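Side-chain contacts in putative oxidoreductase molybdopterin-binding subunit (PDB 4ZOH), which probably serves as the molybdenum-cofactor subunit of an oxidoreductase of the aldehyde oxidase/xanthine dehydrogenase family, holding the pterin cytosine dinucleotide: residues Asp357-Arg362 / Tyr568-Ala573; Tyr372-Ile375 / Thr379-Ser382; Lys393-Glu398 / Asp652-Ile657; Gln613-Ala618 / Glu646-Ile651. One frame throughout, in Å; residues are numbered along the deposited sequence.

Contact 1: Asp357-Arg362 / Tyr568-Ala573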
loop_
_atom_site.group_PDB
_atom_site.type_symbol
_atom_site.label_atom_id
_atom_site.label_comp_id
_atom_site.label_asym_id
_atom_site.label_seq_id
_atom_site.Cartn_x
_atom_site.Cartn_y
_atom_site.Cartn_z
ATOM N N ASP A 357 55.592 -19.810 19.993
ATOM C CA ASP A 357 54.894 -19.637 18.751
ATOM C C ASP A 357 53.376 -19.527 18.960
ATOM O O ASP A 357 52.768 -20.394 19.658
ATOM C CB ASP A 357 55.145 -20.846 17.861
ATOM C CG ASP A 357 54.536 -20.654 16.510
ATOM O OD1 ASP A 357 55.002 -19.754 15.797
ATOM O OD2 ASP A 357 53.589 -21.382 16.204
ATOM N N GLN A 358 52.782 -18.518 18.324
ATOM C CA GLN A 358 51.331 -18.247 18.445
ATOM C C GLN A 358 50.454 -19.407 18.016
ATOM O O GLN A 358 49.377 -19.615 18.614
ATOM C CB GLN A 358 50.949 -16.953 17.755
ATOM C CG GLN A 358 50.915 -16.972 16.233
ATOM C CD GLN A 358 50.496 -15.637 15.713
ATOM O OE1 GLN A 358 49.415 -15.135 16.035
ATOM N NE2 GLN A 358 51.350 -15.026 14.921
ATOM N N TYR A 359 50.920 -20.235 17.053
ATOM C CA TYR A 359 50.121 -21.421 16.716
ATOM C C TYR A 359 50.345 -22.574 17.731
ATOM O O TYR A 359 49.384 -23.318 18.147
ATOM C CB TYR A 359 50.351 -21.889 15.266
ATOM C CG TYR A 359 49.081 -22.472 14.648
ATOM C CD1 TYR A 359 48.247 -21.684 13.784
ATOM C CD2 TYR A 359 48.680 -23.768 14.949
ATOM C CE1 TYR A 359 47.066 -22.223 13.272
ATOM C CE2 TYR A 359 47.523 -24.305 14.437
ATOM C CZ TYR A 359 46.729 -23.517 13.594
ATOM O OH TYR A 359 45.568 -24.073 13.090
ATOM N N GLU A 360 51.611 -22.712 18.149
ATOM C CA GLU A 360 51.992 -23.840 19.046
ATOM C C GLU A 360 51.256 -23.715 20.405
ATOM O O GLU A 360 50.678 -24.687 20.929
ATOM C CB GLU A 360 53.566 -23.947 19.224
ATOM C CG GLU A 360 54.317 -24.534 18.011
ATOM C CD GLU A 360 53.935 -25.979 17.675
ATOM O OE1 GLU A 360 53.751 -26.799 18.600
ATOM O OE2 GLU A 360 53.794 -26.300 16.475
ATOM N N ILE A 361 51.226 -22.499 20.936
ATOM C CA ILE A 361 50.537 -22.276 22.235
ATOM C C ILE A 361 49.068 -22.747 22.191
ATOM O O ILE A 361 48.584 -23.397 23.158
ATOM C CB ILE A 361 50.701 -20.830 22.701
ATOM C CG1 ILE A 361 50.614 -20.791 24.231
ATOM C CG2 ILE A 361 49.708 -19.943 21.976
ATOM C CD1 ILE A 361 51.130 -19.492 24.817
ATOM N N ARG A 362 48.408 -22.548 21.033
ATOM C CA ARG A 362 47.036 -22.968 20.885
ATOM C C ARG A 362 46.908 -24.494 20.776
ATOM O O ARG A 362 45.972 -25.108 21.341
ATOM C CB ARG A 362 46.340 -22.177 19.693
ATOM C CG ARG A 362 46.279 -20.657 19.897
ATOM C CD ARG A 362 45.659 -19.887 18.692
ATOM N NE ARG A 362 45.200 -18.576 19.140
ATOM C CZ ARG A 362 45.984 -17.525 19.370
ATOM N NH1 ARG A 362 47.303 -17.567 19.129
ATOM N NH2 ARG A 362 45.448 -16.397 19.829
ATOM N N TYR A 568 33.134 -23.694 15.888
ATOM C CA TYR A 568 34.475 -23.282 16.295
ATOM C C TYR A 568 35.316 -23.178 15.023
ATOM O O TYR A 568 34.965 -23.747 13.979
ATOM C CB TYR A 568 35.094 -24.345 17.272
ATOM C CG TYR A 568 35.119 -25.756 16.676
ATOM C CD1 TYR A 568 36.286 -26.263 16.059
ATOM C CD2 TYR A 568 33.969 -26.561 16.671
ATOM C CE1 TYR A 568 36.290 -27.553 15.519
ATOM C CE2 TYR A 568 33.961 -27.830 16.109
ATOM C CZ TYR A 568 35.128 -28.315 15.517
ATOM O OH TYR A 568 35.116 -29.557 14.930
ATOM N N GLY A 569 36.433 -22.466 15.086
ATOM C CA GLY A 569 37.356 -22.516 13.983
ATOM C C GLY A 569 38.617 -21.777 14.250
ATOM O O GLY A 569 38.834 -21.311 15.360
ATOM N N VAL A 570 39.475 -21.686 13.228
ATOM C CA VAL A 570 40.734 -20.946 13.341
ATOM C C VAL A 570 40.838 -20.019 12.104
ATOM O O VAL A 570 40.517 -20.456 10.989
ATOM C CB VAL A 570 41.957 -21.918 13.531
ATOM C CG1 VAL A 570 41.962 -23.029 12.457
ATOM C CG2 VAL A 570 43.275 -21.159 13.432
ATOM N N HIS A 571 41.277 -18.768 12.307
ATOM C CA HIS A 571 41.306 -17.785 11.273
ATOM C C HIS A 571 42.705 -17.262 11.347
ATOM O O HIS A 571 43.329 -17.347 12.394
ATOM C CB HIS A 571 40.272 -16.625 11.491
ATOM C CG HIS A 571 38.838 -17.039 11.236
ATOM N ND1 HIS A 571 37.874 -16.157 10.762
ATOM C CD2 HIS A 571 38.208 -18.236 11.389
ATOM C CE1 HIS A 571 36.748 -16.830 10.556
ATOM N NE2 HIS A 571 36.897 -18.074 10.983
ATOM N N LEU A 572 43.185 -16.720 10.218
ATOM C CA LEU A 572 44.553 -16.331 10.050
ATOM C C LEU A 572 44.611 -15.147 9.121
ATOM O O LEU A 572 43.853 -15.088 8.175
ATOM C CB LEU A 572 45.295 -17.505 9.389
ATOM C CG LEU A 572 45.300 -18.818 10.110
ATOM C CD1 LEU A 572 44.391 -19.742 9.388
ATOM C CD2 LEU A 572 46.704 -19.412 10.015
ATOM N N ALA A 573 45.478 -14.200 9.409
ATOM C CA ALA A 573 45.636 -13.060 8.539
ATOM C C ALA A 573 47.109 -12.743 8.352
ATOM O O ALA A 573 47.903 -13.037 9.233
ATOM C CB ALA A 573 44.937 -11.860 9.110
#

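Contact 2: Tyr372-Ile375 / Thr379-Ser382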
loop_
_atom_site.group_PDB
_atom_site.type_symbol
_atom_site.label_atom_id
_atom_site.label_comp_id
_atom_site.label_asym_id
_atom_site.label_seq_id
_atom_site.Cartn_x
_atom_site.Cartn_y
_atom_site.Cartn_z
ATOM N N TYR A 372 32.664 -31.133 25.658
ATOM C CA TYR A 372 33.451 -30.663 26.766
ATOM C C TYR A 372 32.683 -29.536 27.435
ATOM O O TYR A 372 32.124 -28.668 26.737
ATOM C CB TYR A 372 34.713 -30.063 26.213
ATOM C CG TYR A 372 35.777 -29.653 27.212
ATOM C CD1 TYR A 372 36.752 -30.604 27.676
ATOM C CD2 TYR A 372 35.854 -28.327 27.675
ATOM C CE1 TYR A 372 37.788 -30.206 28.550
ATOM C CE2 TYR A 372 36.864 -27.921 28.545
ATOM C CZ TYR A 372 37.847 -28.867 28.956
ATOM O OH TYR A 372 38.845 -28.475 29.779
ATOM N N THR A 373 32.652 -29.525 28.763
ATOM C CA THR A 373 32.075 -28.373 29.469
ATOM C C THR A 373 33.150 -27.417 29.968
ATOM O O THR A 373 33.990 -27.791 30.781
ATOM C CB THR A 373 31.188 -28.796 30.616
ATOM O OG1 THR A 373 30.206 -29.681 30.106
ATOM C CG2 THR A 373 30.482 -27.614 31.248
ATOM N N ASN A 374 33.128 -26.178 29.490
ATOM C CA ASN A 374 34.091 -25.179 29.965
ATOM C C ASN A 374 33.872 -24.852 31.465
ATOM O O ASN A 374 32.887 -25.269 32.083
ATOM C CB ASN A 374 34.188 -23.935 29.015
ATOM C CG ASN A 374 33.204 -22.755 29.350
ATOM O OD1 ASN A 374 32.456 -22.764 30.323
ATOM N ND2 ASN A 374 33.201 -21.733 28.474
ATOM N N ILE A 375 34.775 -24.043 31.973
ATOM C CA ILE A 375 34.923 -23.711 33.348
ATOM C C ILE A 375 33.716 -22.939 33.882
ATOM O O ILE A 375 33.391 -23.031 35.101
ATOM C CB ILE A 375 36.297 -23.000 33.513
ATOM C CG1 ILE A 375 37.096 -23.574 34.665
ATOM C CG2 ILE A 375 36.210 -21.490 33.658
ATOM C CD1 ILE A 375 37.287 -25.067 34.621
ATOM N N THR A 379 28.636 -25.975 27.635
ATOM C CA THR A 379 28.944 -27.226 26.964
ATOM C C THR A 379 29.175 -27.049 25.445
ATOM O O THR A 379 28.262 -26.696 24.680
ATOM C CB THR A 379 27.858 -28.263 27.221
ATOM O OG1 THR A 379 27.848 -28.536 28.633
ATOM C CG2 THR A 379 28.135 -29.607 26.461
ATOM N N TYR A 380 30.418 -27.272 25.046
ATOM C CA TYR A 380 30.793 -27.311 23.668
ATOM C C TYR A 380 30.409 -28.690 23.201
ATOM O O TYR A 380 30.959 -29.697 23.689
ATOM C CB TYR A 380 32.268 -27.111 23.563
ATOM C CG TYR A 380 32.828 -25.843 24.150
ATOM C CD1 TYR A 380 32.062 -24.647 24.305
ATOM C CD2 TYR A 380 34.167 -25.810 24.543
ATOM C CE1 TYR A 380 32.626 -23.497 24.879
ATOM C CE2 TYR A 380 34.737 -24.663 25.091
ATOM C CZ TYR A 380 33.970 -23.510 25.244
ATOM O OH TYR A 380 34.610 -22.398 25.781
ATOM N N ASP A 381 29.461 -28.777 22.251
ATOM C CA ASP A 381 28.757 -30.054 22.081
ATOM C C ASP A 381 29.366 -31.108 21.184
ATOM O O ASP A 381 29.203 -32.329 21.464
ATOM C CB ASP A 381 27.308 -29.838 21.643
ATOM C CG ASP A 381 27.175 -28.936 20.352
ATOM O OD1 ASP A 381 28.155 -28.259 19.907
ATOM O OD2 ASP A 381 26.024 -28.911 19.836
ATOM N N SER A 382 29.979 -30.684 20.075
ATOM C CA SER A 382 30.416 -31.663 19.075
ATOM C C SER A 382 31.473 -31.018 18.198
ATOM O O SER A 382 31.542 -29.778 18.094
ATOM C CB SER A 382 29.278 -32.249 18.232
ATOM O OG SER A 382 28.908 -31.242 17.324
#

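Contact 3: Lys393-Glu398 / Asp652-Ile657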
loop_
_atom_site.group_PDB
_atom_site.type_symbol
_atom_site.label_atom_id
_atom_site.label_comp_id
_atom_site.label_asym_id
_atom_site.label_seq_id
_atom_site.Cartn_x
_atom_site.Cartn_y
_atom_site.Cartn_z
ATOM N N LYS A 393 46.954 -25.464 10.625
ATOM C CA LYS A 393 48.432 -25.221 10.673
ATOM C C LYS A 393 49.081 -25.115 9.252
ATOM O O LYS A 393 50.006 -24.314 9.025
ATOM C CB LYS A 393 49.138 -26.307 11.501
ATOM C CG LYS A 393 50.531 -25.856 11.966
ATOM C CD LYS A 393 51.157 -26.996 12.737
ATOM C CE LYS A 393 52.378 -26.606 13.542
ATOM N NZ LYS A 393 52.507 -27.668 14.611
ATOM N N LYS A 394 48.582 -25.940 8.321
ATOM C CA LYS A 394 49.099 -25.947 6.954
ATOM C C LYS A 394 49.021 -24.515 6.357
ATOM O O LYS A 394 50.021 -24.070 5.812
ATOM C CB LYS A 394 48.536 -27.127 6.097
ATOM C CG LYS A 394 47.112 -27.051 5.543
ATOM C CD LYS A 394 46.501 -28.396 5.106
ATOM C CE LYS A 394 46.759 -29.543 6.099
ATOM N NZ LYS A 394 45.607 -30.502 6.252
ATOM N N TYR A 395 47.921 -23.755 6.595
ATOM C CA TYR A 395 47.810 -22.326 6.135
ATOM C C TYR A 395 48.668 -21.382 6.927
ATOM O O TYR A 395 49.146 -20.389 6.408
ATOM C CB TYR A 395 46.360 -21.811 6.147
ATOM C CG TYR A 395 45.435 -22.689 5.323
ATOM C CD1 TYR A 395 45.295 -22.509 3.918
ATOM C CD2 TYR A 395 44.710 -23.728 5.941
ATOM C CE1 TYR A 395 44.451 -23.357 3.180
ATOM C CE2 TYR A 395 43.890 -24.568 5.202
ATOM C CZ TYR A 395 43.759 -24.362 3.839
ATOM O OH TYR A 395 42.919 -25.215 3.184
ATOM N N TYR A 396 48.875 -21.682 8.208
ATOM C CA TYR A 396 49.737 -20.847 9.050
ATOM C C TYR A 396 51.187 -20.920 8.545
ATOM O O TYR A 396 51.879 -19.899 8.433
ATOM C CB TYR A 396 49.707 -21.401 10.500
ATOM C CG TYR A 396 50.670 -20.689 11.420
ATOM C CD1 TYR A 396 50.484 -19.335 11.747
ATOM C CD2 TYR A 396 51.759 -21.359 11.988
ATOM C CE1 TYR A 396 51.354 -18.668 12.612
ATOM C CE2 TYR A 396 52.650 -20.677 12.857
ATOM C CZ TYR A 396 52.422 -19.356 13.168
ATOM O OH TYR A 396 53.287 -18.685 13.986
ATOM N N ASP A 397 51.628 -22.156 8.308
ATOM C CA ASP A 397 52.968 -22.425 7.732
ATOM C C ASP A 397 53.183 -21.737 6.399
ATOM O O ASP A 397 54.227 -21.065 6.257
ATOM C CB ASP A 397 53.245 -23.932 7.661
ATOM C CG ASP A 397 53.362 -24.525 9.031
ATOM O OD1 ASP A 397 53.760 -23.770 9.946
ATOM O OD2 ASP A 397 53.001 -25.689 9.244
ATOM N N GLU A 398 52.202 -21.855 5.471
ATOM C CA GLU A 398 52.275 -21.119 4.190
ATOM C C GLU A 398 52.363 -19.617 4.445
ATOM O O GLU A 398 53.266 -18.947 3.902
ATOM C CB GLU A 398 51.090 -21.405 3.257
ATOM C CG GLU A 398 50.884 -22.883 2.838
ATOM C CD GLU A 398 49.800 -23.104 1.746
ATOM O OE1 GLU A 398 49.604 -22.171 0.913
ATOM O OE2 GLU A 398 49.148 -24.204 1.713
ATOM N N ASP A 652 39.895 -16.424 1.908
ATOM C CA ASP A 652 39.536 -17.802 1.571
ATOM C C ASP A 652 38.793 -18.411 2.742
ATOM O O ASP A 652 39.286 -18.409 3.872
ATOM C CB ASP A 652 40.813 -18.636 1.309
ATOM C CG ASP A 652 41.603 -18.144 0.085
ATOM O OD1 ASP A 652 41.006 -17.624 -0.852
ATOM O OD2 ASP A 652 42.840 -18.263 0.092
ATOM N N TRP A 653 37.641 -18.982 2.451
ATOM C CA TRP A 653 36.845 -19.608 3.437
ATOM C C TRP A 653 36.796 -21.111 3.206
ATOM O O TRP A 653 36.471 -21.571 2.110
ATOM C CB TRP A 653 35.423 -18.995 3.411
ATOM C CG TRP A 653 34.515 -19.655 4.445
ATOM C CD1 TRP A 653 34.547 -19.458 5.826
ATOM C CD2 TRP A 653 33.466 -20.593 4.201
ATOM N NE1 TRP A 653 33.568 -20.207 6.428
ATOM C CE2 TRP A 653 32.899 -20.924 5.469
ATOM C CE3 TRP A 653 32.938 -21.193 3.037
ATOM C CZ2 TRP A 653 31.843 -21.800 5.596
ATOM C CZ3 TRP A 653 31.923 -22.082 3.167
ATOM C CH2 TRP A 653 31.364 -22.396 4.445
ATOM N N TYR A 654 37.111 -21.863 4.254
ATOM C CA TYR A 654 36.962 -23.334 4.255
ATOM C C TYR A 654 36.098 -23.889 5.427
ATOM O O TYR A 654 36.082 -23.350 6.535
ATOM C CB TYR A 654 38.337 -24.034 4.295
ATOM C CG TYR A 654 39.317 -23.496 3.287
ATOM C CD1 TYR A 654 39.338 -24.003 1.953
ATOM C CD2 TYR A 654 40.240 -22.508 3.653
ATOM C CE1 TYR A 654 40.305 -23.521 1.016
ATOM C CE2 TYR A 654 41.174 -22.011 2.743
ATOM C CZ TYR A 654 41.201 -22.530 1.418
ATOM O OH TYR A 654 42.097 -22.012 0.519
ATOM N N TYR A 655 35.386 -24.966 5.185
ATOM C CA TYR A 655 34.695 -25.567 6.299
ATOM C C TYR A 655 35.058 -27.031 6.445
ATOM O O TYR A 655 35.476 -27.623 5.466
ATOM C CB TYR A 655 33.207 -25.386 6.169
ATOM C CG TYR A 655 32.566 -26.064 4.980
ATOM C CD1 TYR A 655 31.882 -27.280 5.128
ATOM C CD2 TYR A 655 32.602 -25.458 3.700
ATOM C CE1 TYR A 655 31.257 -27.875 4.030
ATOM C CE2 TYR A 655 32.003 -26.039 2.599
ATOM C CZ TYR A 655 31.349 -27.242 2.756
ATOM O OH TYR A 655 30.743 -27.781 1.643
ATOM N N GLU A 656 34.927 -27.564 7.666
ATOM C CA GLU A 656 35.053 -29.013 7.933
ATOM C C GLU A 656 33.850 -29.405 8.733
ATOM O O GLU A 656 33.436 -28.639 9.605
ATOM C CB GLU A 656 36.321 -29.334 8.735
ATOM C CG GLU A 656 37.619 -28.767 8.144
ATOM C CD GLU A 656 38.175 -29.580 6.945
ATOM O OE1 GLU A 656 37.929 -30.809 6.855
ATOM O OE2 GLU A 656 38.885 -28.983 6.092
ATOM N N ILE A 657 33.254 -30.551 8.428
ATOM C CA ILE A 657 32.163 -31.047 9.213
ATOM C C ILE A 657 32.674 -32.201 10.089
ATOM O O ILE A 657 32.605 -33.382 9.685
ATOM C CB ILE A 657 31.005 -31.482 8.307
ATOM C CG1 ILE A 657 30.661 -30.352 7.332
ATOM C CG2 ILE A 657 29.829 -32.029 9.133
ATOM C CD1 ILE A 657 29.716 -30.747 6.199
HETATM O O HOH W 1 40.726 -26.819 4.311
#

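Contact 4: Gln613-Ala618 / Glu646-Ile651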
loop_
_atom_site.group_PDB
_atom_site.type_symbol
_atom_site.label_atom_id
_atom_site.label_comp_id
_atom_site.label_asym_id
_atom_site.label_seq_id
_atom_site.Cartn_x
_atom_site.Cartn_y
_atom_site.Cartn_z
ATOM N N GLN A 613 33.373 -6.906 9.079
ATOM C CA GLN A 613 32.985 -6.140 10.321
ATOM C C GLN A 613 34.032 -6.292 11.465
ATOM O O GLN A 613 34.511 -5.310 12.010
ATOM C CB GLN A 613 31.547 -6.516 10.756
ATOM C CG GLN A 613 30.562 -5.710 9.920
ATOM C CD GLN A 613 29.166 -6.239 10.119
ATOM O OE1 GLN A 613 28.972 -7.441 10.305
ATOM N NE2 GLN A 613 28.179 -5.340 10.125
ATOM N N GLY A 614 34.444 -7.535 11.724
ATOM C CA GLY A 614 35.457 -7.806 12.791
ATOM C C GLY A 614 36.774 -7.092 12.490
ATOM O O GLY A 614 37.366 -6.495 13.389
ATOM N N MET A 615 37.193 -7.070 11.201
ATOM C CA MET A 615 38.441 -6.370 10.807
ATOM C C MET A 615 38.291 -4.872 10.985
ATOM O O MET A 615 39.228 -4.160 11.399
ATOM C CB MET A 615 38.744 -6.714 9.341
ATOM C CG MET A 615 39.783 -5.797 8.718
ATOM S SD MET A 615 40.098 -6.065 6.943
ATOM C CE MET A 615 39.561 -7.769 6.884
ATOM N N ALA A 616 37.119 -4.366 10.590
ATOM C CA ALA A 616 36.831 -2.916 10.669
ATOM C C ALA A 616 36.851 -2.435 12.185
ATOM O O ALA A 616 37.278 -1.300 12.481
ATOM C CB ALA A 616 35.454 -2.635 10.080
ATOM N N GLN A 617 36.339 -3.280 13.088
ATOM C CA GLN A 617 36.411 -2.966 14.547
ATOM C C GLN A 617 37.903 -2.832 14.997
ATOM O O GLN A 617 38.287 -1.802 15.655
ATOM C CB GLN A 617 35.703 -4.057 15.397
ATOM C CG GLN A 617 35.768 -3.685 16.905
ATOM C CD GLN A 617 35.051 -4.556 17.899
ATOM O OE1 GLN A 617 34.530 -5.669 17.619
ATOM N NE2 GLN A 617 35.043 -4.056 19.138
ATOM N N ALA A 618 38.728 -3.820 14.600
ATOM C CA ALA A 618 40.211 -3.800 14.857
ATOM C C ALA A 618 40.879 -2.575 14.258
ATOM O O ALA A 618 41.664 -1.868 14.934
ATOM C CB ALA A 618 40.894 -5.073 14.322
ATOM N N GLU A 646 39.178 -1.120 1.486
ATOM C CA GLU A 646 39.774 -1.544 2.747
ATOM C C GLU A 646 39.621 -3.042 3.079
ATOM O O GLU A 646 39.724 -3.403 4.202
ATOM C CB GLU A 646 39.297 -0.644 3.894
ATOM C CG GLU A 646 39.864 0.763 3.816
ATOM C CD GLU A 646 39.136 1.631 2.792
ATOM O OE1 GLU A 646 37.872 1.537 2.700
ATOM O OE2 GLU A 646 39.816 2.391 2.067
ATOM N N ILE A 647 39.355 -3.912 2.129
ATOM C CA ILE A 647 39.130 -5.275 2.484
ATOM C C ILE A 647 40.393 -6.070 2.201
ATOM O O ILE A 647 41.210 -5.647 1.387
ATOM C CB ILE A 647 37.859 -5.886 1.786
ATOM C CG1 ILE A 647 38.118 -6.108 0.285
ATOM C CG2 ILE A 647 36.617 -5.059 2.177
ATOM C CD1 ILE A 647 37.043 -6.827 -0.568
ATOM N N PRO A 648 40.542 -7.255 2.833
ATOM C CA PRO A 648 41.633 -8.102 2.440
ATOM C C PRO A 648 41.566 -8.380 0.924
ATOM O O PRO A 648 40.504 -8.621 0.359
ATOM C CB PRO A 648 41.396 -9.393 3.245
ATOM C CG PRO A 648 40.412 -9.017 4.331
ATOM C CD PRO A 648 39.556 -7.981 3.661
ATOM N N GLU A 649 42.700 -8.306 0.268
ATOM C CA GLU A 649 42.774 -8.640 -1.153
ATOM C C GLU A 649 42.104 -9.961 -1.486
ATOM O O GLU A 649 41.449 -10.087 -2.498
ATOM C CB GLU A 649 44.241 -8.670 -1.535
ATOM C CG GLU A 649 44.976 -7.435 -1.034
ATOM C CD GLU A 649 46.385 -7.323 -1.557
ATOM O OE1 GLU A 649 47.107 -6.435 -1.029
ATOM O OE2 GLU A 649 46.765 -8.103 -2.482
ATOM N N LYS A 650 42.211 -10.937 -0.586
ATOM C CA LYS A 650 41.502 -12.168 -0.725
ATOM C C LYS A 650 41.132 -12.745 0.639
ATOM O O LYS A 650 41.931 -12.676 1.584
ATOM C CB LYS A 650 42.403 -13.154 -1.494
ATOM C CG LYS A 650 41.771 -14.479 -1.802
ATOM C CD LYS A 650 40.469 -14.417 -2.578
ATOM C CE LYS A 650 40.223 -15.796 -3.192
ATOM N NZ LYS A 650 38.778 -16.067 -3.099
ATOM N N ILE A 651 39.939 -13.330 0.726
ATOM C CA ILE A 651 39.536 -14.036 1.910
ATOM C C ILE A 651 39.180 -15.410 1.428
ATOM O O ILE A 651 38.254 -15.565 0.617
ATOM C CB ILE A 651 38.245 -13.403 2.527
ATOM C CG1 ILE A 651 38.504 -11.973 3.002
ATOM C CG2 ILE A 651 37.722 -14.262 3.672
ATOM C CD1 ILE A 651 37.284 -11.263 3.574
#

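Contact 1: Asp357-Arg362 / Tyr568-Ala573
Apolar packing carries this contact, and Tyr359 supplies the helix side of it with the far end of its ring. Its OH lies 3.7 Å from Val570 CG2, and its CE1 is 3.9 Å from that same methyl. The two side chains cross at about a right angle, the ring lying oblique to the methyls. Val570 places CG2 anti to its own backbone N, while CG1 (chi1 51°) sits between N and the carbonyl carbon; both branches therefore face the phenol oxygen. Leu572 joins more loosely, its CD2 4.3 Å from Tyr359 CE1.

Within 357-362, polar bonds shape the helix start. Asp357 is the N-cap: its OD2 accepts from Glu360 N at 3.1 Å and, weakly, from Tyr359 N. Arg362, salt-bridged to Glu344, turns back to the first turn, NH1 donating to Gln358 O at 3.0 Å from within the guanidinium plane but above the carbonyl plane (39°).

The Tyr359 hydroxyl itself gives its hydrogen bond to Leu389 O of helix 385-401, which also packs on Val570 through Leu388 and on Leu572 through Tyr396. Helix 358-365 thus approaches strand 568-577 beside helix 385-401, while His571 points to helix 673-688 across the sheet.

Contact 2: Tyr372-Ile375 / Thr379-Ser382
Tyr372 and Tyr380 are joined by a reciprocal pair of backbone hydrogen bonds. Tyr372 N donates to Tyr380 O at 3.0 Å, and Tyr380 N returns a bond of 2.8 Å to Tyr372 O, nearly in line with that carbonyl (C=O...N angle 165°). The next pair, Thr373 and Thr379, is non-hydrogen-bonded through the backbone, with CA atoms 4.2 Å apart. Its side chains bond instead: the two OG1 atoms are 3.0 Å apart, each placed anti to its own carbonyl carbon.

These two pairs form a short antiparallel beta hairpin, and Asn374 shapes its turn: OD1 accepts from Phe376 N, an Asx turn, and from Val378 N. The amide's other end crosses to Tyr380, where ND2 donates to OH at 3.1 Å, the hydroxyl lying close to the amide plane while amide and ring stand 80° apart. Tyr380 OH also bonds to Gly307 O, and Asn374 ND2 to Arg303 O. A phenylalanine in place of Tyr380 would probably leave Gly307 O and one donor of the Asn374 amide without this mate.

Apolar packing adds Asn374 CB, 3.8 Å from Tyr380 CZ, and, on the face carrying both tyrosines, Tyr372 CD2, 4.4 Å from Tyr380 CD2.

Contact 3: Lys393-Glu398 / Asp652-Ile657
Tyr395 and Tyr654 make the close part of this contact, ring against ring. Tyr395 CE1 is 3.6 Å from Tyr654 CE2, and the phenol oxygen of Tyr395 stands 3.5 Å above the Tyr654 ring plane, over its centre. The planes are 27° apart and the centroids 4.9 Å, so the rings are slid apart and barely overlap; a hydroxyl, not a ring, covers the middle of the Tyr654 face. Each ring leaves its backbone with CG anti to the carbonyl carbon (chi1 -56° for Tyr395, -49° for Tyr654), which sends the helix side chain and the strand side chain toward one another.

The other side is loose and wet. A water 2.9 Å from Tyr395 OH reaches Glu656 OE2 by a weak bond of 3.4 Å, and Lys394 NZ stays 6.9 Å from that OE2, too far for a salt bridge. An alanine at Tyr654 would probably uncover the Tyr395 hydroxyl end and leave its ring freer to turn.

Val589 of strand 583-593 touches both tyrosines, placing helix 385-401 against one face of the sheet near one of its edge strands, 651-655; Trp653 of that strand packs on helix 600-619 instead.

Contact 4: Gln613-Ala618 / Glu646-Ile651
The pyrrolidine ring of Pro648 meets Met615 through CG and CD, and it is the one side-chain ring in the contact. The methionine comes to these two atoms rather than to CB: its SD is 3.8 Å from Pro648 CD and 4.0 Å from Pro648 CG. The flat group beside this puckered ring is the peptide carbonyl of Glu646, whose O lies 3.8 Å from the same sulfur, a van der Waals neighbour and not a hydrogen-bond partner. The modelled methyl, CE, falls so near the proline ring that its position is doubtful; the sulfur is the firmer evidence of the contact.

Met615 reaches the loop because its chain leaves the helix extended, with CG anti to the backbone N (chi1 165°) and SD anti to CA (chi2 -175°). That extension spans a backbone gap of 8.4 Å between Met615 CA and Ile647 CA. The helix turn beneath is regular, Gln617 N bonding to Gln613 O at 2.9 Å.

Val585 of strand 583-593 packs on both Met615 and Pro648, and Ile682 of helix 673-688 adds to the methionine's surroundings. Polar atoms of the loop find partners beyond the helix: Pro648 O accepts from a basic side chain of another protein chain, while Glu646 OE1 bonds to Thr643 OG1 and OE2 to the backbone of a further chain.

Chemically, the link between helix 600-619 and the loop is apolar and without direction: a buried thioether against proline carbons, with 117 Å² buried in all. Hydrogen bonding by the loop is thus left to its other neighbours, subunit partners included.

From the N terminus, residues 357-362 open contact 1, and contact 2 then closes its own small hairpin loop, 372-382, wholly within the span of contact 1. Residues 393-398 open contact 3 before strand 568-577 closes contact 1, so contacts 1 and 3 cross along the chain. Contact 4 opens in helix 600-619 and closes at 646-651, inside contact 3, which ends directly afterwards in 652-657. Contacts 1 and 3 reach the same four-stranded sheet, their centres about 10 Å apart, and are joined by the salt bridge Glu360-Lys393. Contact 2 touches contact 1 through Ser382 and Tyr568, while contact 4 ties helix 600-619 to the loop entering strand 651-655.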